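Local coordinates for protein geranyltranstransferase (IspA) (Helicobacter pylori, PDB 3LLW) that probably acts as a magnesium-dependent prenyltransferase of the FPP/GGPP synthase family, joining isoprenoid diphosphates in isoprene biosynthesis, at residues S5-F10 and Q290-A295; E274-L279 and A295-L300. All blocks are in the same frame, centred on the assembly; numbering follows the deposited sequence.

Contact 1: S5-F10 and Q290-A295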
# COMPACT_ATOMS: atom_id res chain seq x y z
N SER A 5 -32.60 9.61 18.33
CA SER A 5 -32.05 10.39 19.45
C SER A 5 -31.02 11.41 18.94
O SER A 5 -30.64 11.35 17.78
CB SER A 5 -31.40 9.41 20.43
OG SER A 5 -30.24 8.79 19.87
N PRO A 6 -30.57 12.36 19.80
CA PRO A 6 -29.52 13.30 19.36
C PRO A 6 -28.22 12.65 18.89
O PRO A 6 -27.70 13.03 17.83
CB PRO A 6 -29.28 14.17 20.60
CG PRO A 6 -30.54 14.09 21.35
CD PRO A 6 -31.01 12.69 21.17
N ASN A 7 -27.71 11.69 19.65
CA ASN A 7 -26.53 10.90 19.30
C ASN A 7 -26.62 10.25 17.91
O ASN A 7 -25.69 10.35 17.10
CB ASN A 7 -26.35 9.81 20.36
CG ASN A 7 -25.23 8.85 20.03
OD1 ASN A 7 -24.06 9.22 20.03
ND2 ASN A 7 -25.59 7.59 19.77
N LEU A 8 -27.75 9.60 17.64
CA LEU A 8 -27.99 8.88 16.40
C LEU A 8 -28.25 9.84 15.25
O LEU A 8 -27.97 9.52 14.08
CB LEU A 8 -29.21 7.99 16.60
CG LEU A 8 -29.38 6.82 15.64
CD1 LEU A 8 -28.12 5.97 15.64
CD2 LEU A 8 -30.59 5.99 16.04
N SER A 9 -28.78 11.01 15.59
CA SER A 9 -29.09 12.06 14.62
C SER A 9 -27.81 12.75 14.19
O SER A 9 -27.65 13.10 13.01
CB SER A 9 -30.05 13.09 15.24
OG SER A 9 -30.68 13.86 14.24
N PHE A 10 -26.92 12.94 15.16
CA PHE A 10 -25.60 13.52 14.93
C PHE A 10 -24.75 12.61 14.03
O PHE A 10 -24.05 13.09 13.14
CB PHE A 10 -24.89 13.75 16.27
CG PHE A 10 -23.45 14.13 16.14
CD1 PHE A 10 -23.09 15.45 15.85
CD2 PHE A 10 -22.44 13.19 16.32
CE1 PHE A 10 -21.75 15.81 15.73
CE2 PHE A 10 -21.10 13.54 16.20
CZ PHE A 10 -20.76 14.86 15.90
N GLN A 290 -23.72 1.14 21.35
CA GLN A 290 -24.73 0.13 21.07
C GLN A 290 -25.81 0.69 20.15
O GLN A 290 -26.27 -0.01 19.24
CB GLN A 290 -25.33 -0.40 22.37
CG GLN A 290 -26.13 -1.69 22.23
CD GLN A 290 -27.58 -1.47 21.78
OE1 GLN A 290 -28.22 -0.48 22.15
NE2 GLN A 290 -28.09 -2.40 20.96
N GLU A 291 -26.17 1.96 20.37
CA GLU A 291 -27.25 2.61 19.64
C GLU A 291 -26.87 2.83 18.17
O GLU A 291 -27.67 2.52 17.28
CB GLU A 291 -27.61 3.93 20.31
CG GLU A 291 -28.87 4.59 19.79
CD GLU A 291 -29.34 5.75 20.65
OE1 GLU A 291 -28.52 6.67 20.95
OE2 GLU A 291 -30.53 5.75 21.04
N ASN A 292 -25.67 3.34 17.94
CA ASN A 292 -25.15 3.55 16.58
C ASN A 292 -24.98 2.25 15.80
O ASN A 292 -25.41 2.14 14.65
CB ASN A 292 -23.84 4.34 16.60
CG ASN A 292 -24.02 5.79 17.01
OD1 ASN A 292 -25.13 6.22 17.32
ND2 ASN A 292 -22.93 6.55 17.02
N LEU A 293 -24.37 1.26 16.44
CA LEU A 293 -24.18 -0.04 15.82
C LEU A 293 -25.50 -0.75 15.51
O LEU A 293 -25.70 -1.23 14.40
CB LEU A 293 -23.25 -0.93 16.65
CG LEU A 293 -21.78 -0.50 16.68
CD1 LEU A 293 -20.96 -1.43 17.54
CD2 LEU A 293 -21.20 -0.42 15.27
N ASN A 294 -26.41 -0.75 16.49
CA ASN A 294 -27.74 -1.33 16.34
C ASN A 294 -28.49 -0.74 15.15
O ASN A 294 -29.07 -1.49 14.36
CB ASN A 294 -28.54 -1.14 17.64
CG ASN A 294 -29.90 -1.80 17.60
OD1 ASN A 294 -30.92 -1.11 17.59
ND2 ASN A 294 -29.94 -3.13 17.62
N ALA A 295 -28.43 0.59 15.01
CA ALA A 295 -29.13 1.29 13.94
C ALA A 295 -28.59 0.93 12.57
O ALA A 295 -29.37 0.68 11.64
CB ALA A 295 -29.05 2.78 14.14
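Ser5, the N-cap of helix 6-23, meets the carboxylate of Glu291 with the same hydroxyl that caps the helix. Its OG gives a weak hydrogen bond to Glu291 OE1 at 2.9 Å and takes a weak one from Leu8 N at 3.4 Å, so a single oxygen both closes the first turn and reaches helix 287-301. Two residues on, Asn7 runs alongside Glu291 in the opposite sense, amide and carboxylate nearly coplanar. Asn7 ND2 donates to Glu291 OE1 over 3.3 Å, meeting the OE1 lone pair that faces away from OE2; the oxygen lies 20° out of the amide plane. OE1 thus takes two donors, the one from Ser5 weak, and the extended Glu291 chain, with CG anti to the backbone N (chi1 -170°), carries it across. Asn7 ND2 also lies 2.8 Å from Asn292 OD1, the two amides almost parallel, and makes a weak bond to Leu288 O. The other end of the Asn292 amide is tied down, ND2 bonding to Ala58 O. Leu8 brings the apolar part: its CD1 rests 3.6 Å from Ala295 CB, and also lies 3.4 Å from Asn292 OD1. The axes of the two short segments pass 9.7 Å apart at their closest, their directions 55° from parallel: the N-terminal helix packs across the last helix of the all-helical prenyl synthase fold. Helix 51-63 packs beside both, through Cys61 against Phe10 and through Ala58 and Ala62 against the 290-295 turn. Leu293 points away from the N-terminal helix, into helices 209-236 and 261-279.

Contact 2: E274-L279 and A295-L300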
# COMPACT_ATOMS: atom_id res chain seq x y z
N GLU A 274 -27.88 -13.91 16.70
CA GLU A 274 -26.65 -14.06 17.46
C GLU A 274 -25.85 -12.75 17.53
O GLU A 274 -25.36 -12.37 18.60
CB GLU A 274 -25.82 -15.15 16.80
CG GLU A 274 -24.77 -15.78 17.69
CD GLU A 274 -23.97 -16.83 16.96
OE1 GLU A 274 -24.37 -17.24 15.85
OE2 GLU A 274 -22.92 -17.24 17.50
N VAL A 275 -25.76 -12.08 16.38
CA VAL A 275 -25.08 -10.78 16.23
C VAL A 275 -25.78 -9.74 17.10
O VAL A 275 -25.15 -9.15 17.98
CB VAL A 275 -25.00 -10.35 14.71
CG1 VAL A 275 -24.74 -8.87 14.55
CG2 VAL A 275 -23.90 -11.12 13.99
N LEU A 276 -27.09 -9.56 16.89
CA LEU A 276 -27.91 -8.61 17.66
C LEU A 276 -27.93 -8.88 19.17
O LEU A 276 -27.92 -7.95 19.97
CB LEU A 276 -29.33 -8.55 17.10
CG LEU A 276 -29.72 -7.44 16.10
CD1 LEU A 276 -28.53 -6.78 15.37
CD2 LEU A 276 -30.77 -7.95 15.09
N ASN A 277 -27.92 -10.16 19.55
CA ASN A 277 -27.92 -10.54 20.95
C ASN A 277 -26.59 -10.28 21.66
O ASN A 277 -26.56 -9.90 22.82
CB ASN A 277 -28.32 -12.02 21.10
CG ASN A 277 -28.83 -12.34 22.48
OD1 ASN A 277 -29.81 -11.75 22.95
ND2 ASN A 277 -28.18 -13.29 23.15
N ASP A 278 -25.49 -10.50 20.94
CA ASP A 278 -24.13 -10.22 21.43
C ASP A 278 -23.93 -8.72 21.54
O ASP A 278 -23.21 -8.23 22.42
CB ASP A 278 -23.11 -10.80 20.45
CG ASP A 278 -22.01 -11.60 21.14
OD1 ASP A 278 -20.95 -11.80 20.51
OD2 ASP A 278 -22.21 -12.05 22.30
N LEU A 279 -24.60 -8.00 20.65
CA LEU A 279 -24.60 -6.55 20.62
C LEU A 279 -25.38 -5.94 21.79
O LEU A 279 -25.01 -4.90 22.32
CB LEU A 279 -25.16 -6.06 19.28
CG LEU A 279 -25.23 -4.58 18.95
CD1 LEU A 279 -23.84 -3.96 18.89
CD2 LEU A 279 -25.97 -4.39 17.65
N ALA A 295 -28.43 0.59 15.01
CA ALA A 295 -29.13 1.29 13.94
C ALA A 295 -28.59 0.93 12.57
O ALA A 295 -29.37 0.68 11.64
CB ALA A 295 -29.05 2.78 14.14
N LEU A 296 -27.27 0.88 12.47
CA LEU A 296 -26.59 0.57 11.22
C LEU A 296 -26.93 -0.84 10.75
O LEU A 296 -27.25 -1.04 9.57
CB LEU A 296 -25.07 0.70 11.40
CG LEU A 296 -24.25 1.48 10.37
CD1 LEU A 296 -22.77 1.13 10.55
CD2 LEU A 296 -24.69 1.29 8.91
N LEU A 297 -26.88 -1.79 11.68
CA LEU A 297 -27.18 -3.19 11.38
C LEU A 297 -28.62 -3.44 10.98
O LEU A 297 -28.89 -4.26 10.11
CB LEU A 297 -26.82 -4.09 12.55
CG LEU A 297 -25.38 -4.10 13.07
CD1 LEU A 297 -25.25 -5.25 14.02
CD2 LEU A 297 -24.33 -4.20 11.97
N ASN A 298 -29.56 -2.73 11.62
CA ASN A 298 -30.98 -2.86 11.28
C ASN A 298 -31.27 -2.35 9.87
O ASN A 298 -32.13 -2.90 9.18
CB ASN A 298 -31.89 -2.17 12.31
CG ASN A 298 -32.05 -3.00 13.59
OD1 ASN A 298 -32.42 -4.18 13.56
ND2 ASN A 298 -31.77 -2.37 14.73
N THR A 299 -30.55 -1.32 9.46
CA THR A 299 -30.61 -0.85 8.08
C THR A 299 -30.08 -1.92 7.12
O THR A 299 -30.68 -2.18 6.08
CB THR A 299 -29.85 0.48 7.90
OG1 THR A 299 -30.10 1.34 9.02
CG2 THR A 299 -30.28 1.18 6.61
N LEU A 300 -28.96 -2.55 7.51
CA LEU A 300 -28.32 -3.59 6.70
C LEU A 300 -29.19 -4.84 6.52
O LEU A 300 -29.25 -5.41 5.43
CB LEU A 300 -26.96 -3.98 7.30
CG LEU A 300 -26.07 -4.90 6.45
CD1 LEU A 300 -25.27 -4.08 5.43
CD2 LEU A 300 -25.16 -5.76 7.31
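Leu297 pushes its CD1 methyl among three side chains of the 274-279 turn, and nearly all of the contact runs through that one carbon. Val275 CG1 is 3.7 Å from Leu297 CD1, the two side chains crossing at a slant; with CG1 anti to the backbone N (chi1 161°), this branch is the one that faces the partner helix. From one turn further along, Leu279 comes head-on, tip to tip, its CD2 3.8 Å from Leu297 CD1. Leu276 instead slides past in the opposite sense, and its CD1 stops 3.9 Å from Leu297 CD1. At the margin, Leu276 CD2 lies 4.4 Å from Asn298 OD1, a looser touch. No hydrogen bond spans the pair. The segments, their directions 169° apart and their axes 11.5 Å apart at closest, belong to an antiparallel helical hairpin at the C-terminal end of the all-helical prenyl synthase fold. Leu276 also packs on Phe301, carrying the interface toward the end of helix 287-301. Helix 209-236 adds Phe218 against both Val275 and Leu297 and Trp214 against Leu279, and its Lys221 makes a salt bridge to Glu274 at the start of the segment. On another side of helix 287-301, Leu296 and Leu300 meet helix 51-63, and Leu296 also touches helix 6-23.

In the fold
Starting at the N terminus, residues 5-10 begin the first helix, and contact 1 packs it on the last one, closing a loop of some 280 residues, mostly helical. Contact 2 closes a short one, with the chain leaving helix 261-279, turning back and running nearly antiparallel along it as helix 287-301. In sequence the two cross, since 274-279 falls inside the long loop and 295-300 follows on from its far end. They share Ala295, and their centres are about 12 Å apart. Leu279 bridges them, its side chain packing on Leu293 and Asn294. The final helix thereby joins the first helix to the penultimate one, away from the magnesium-binding aspartates Asp94 and Asp100.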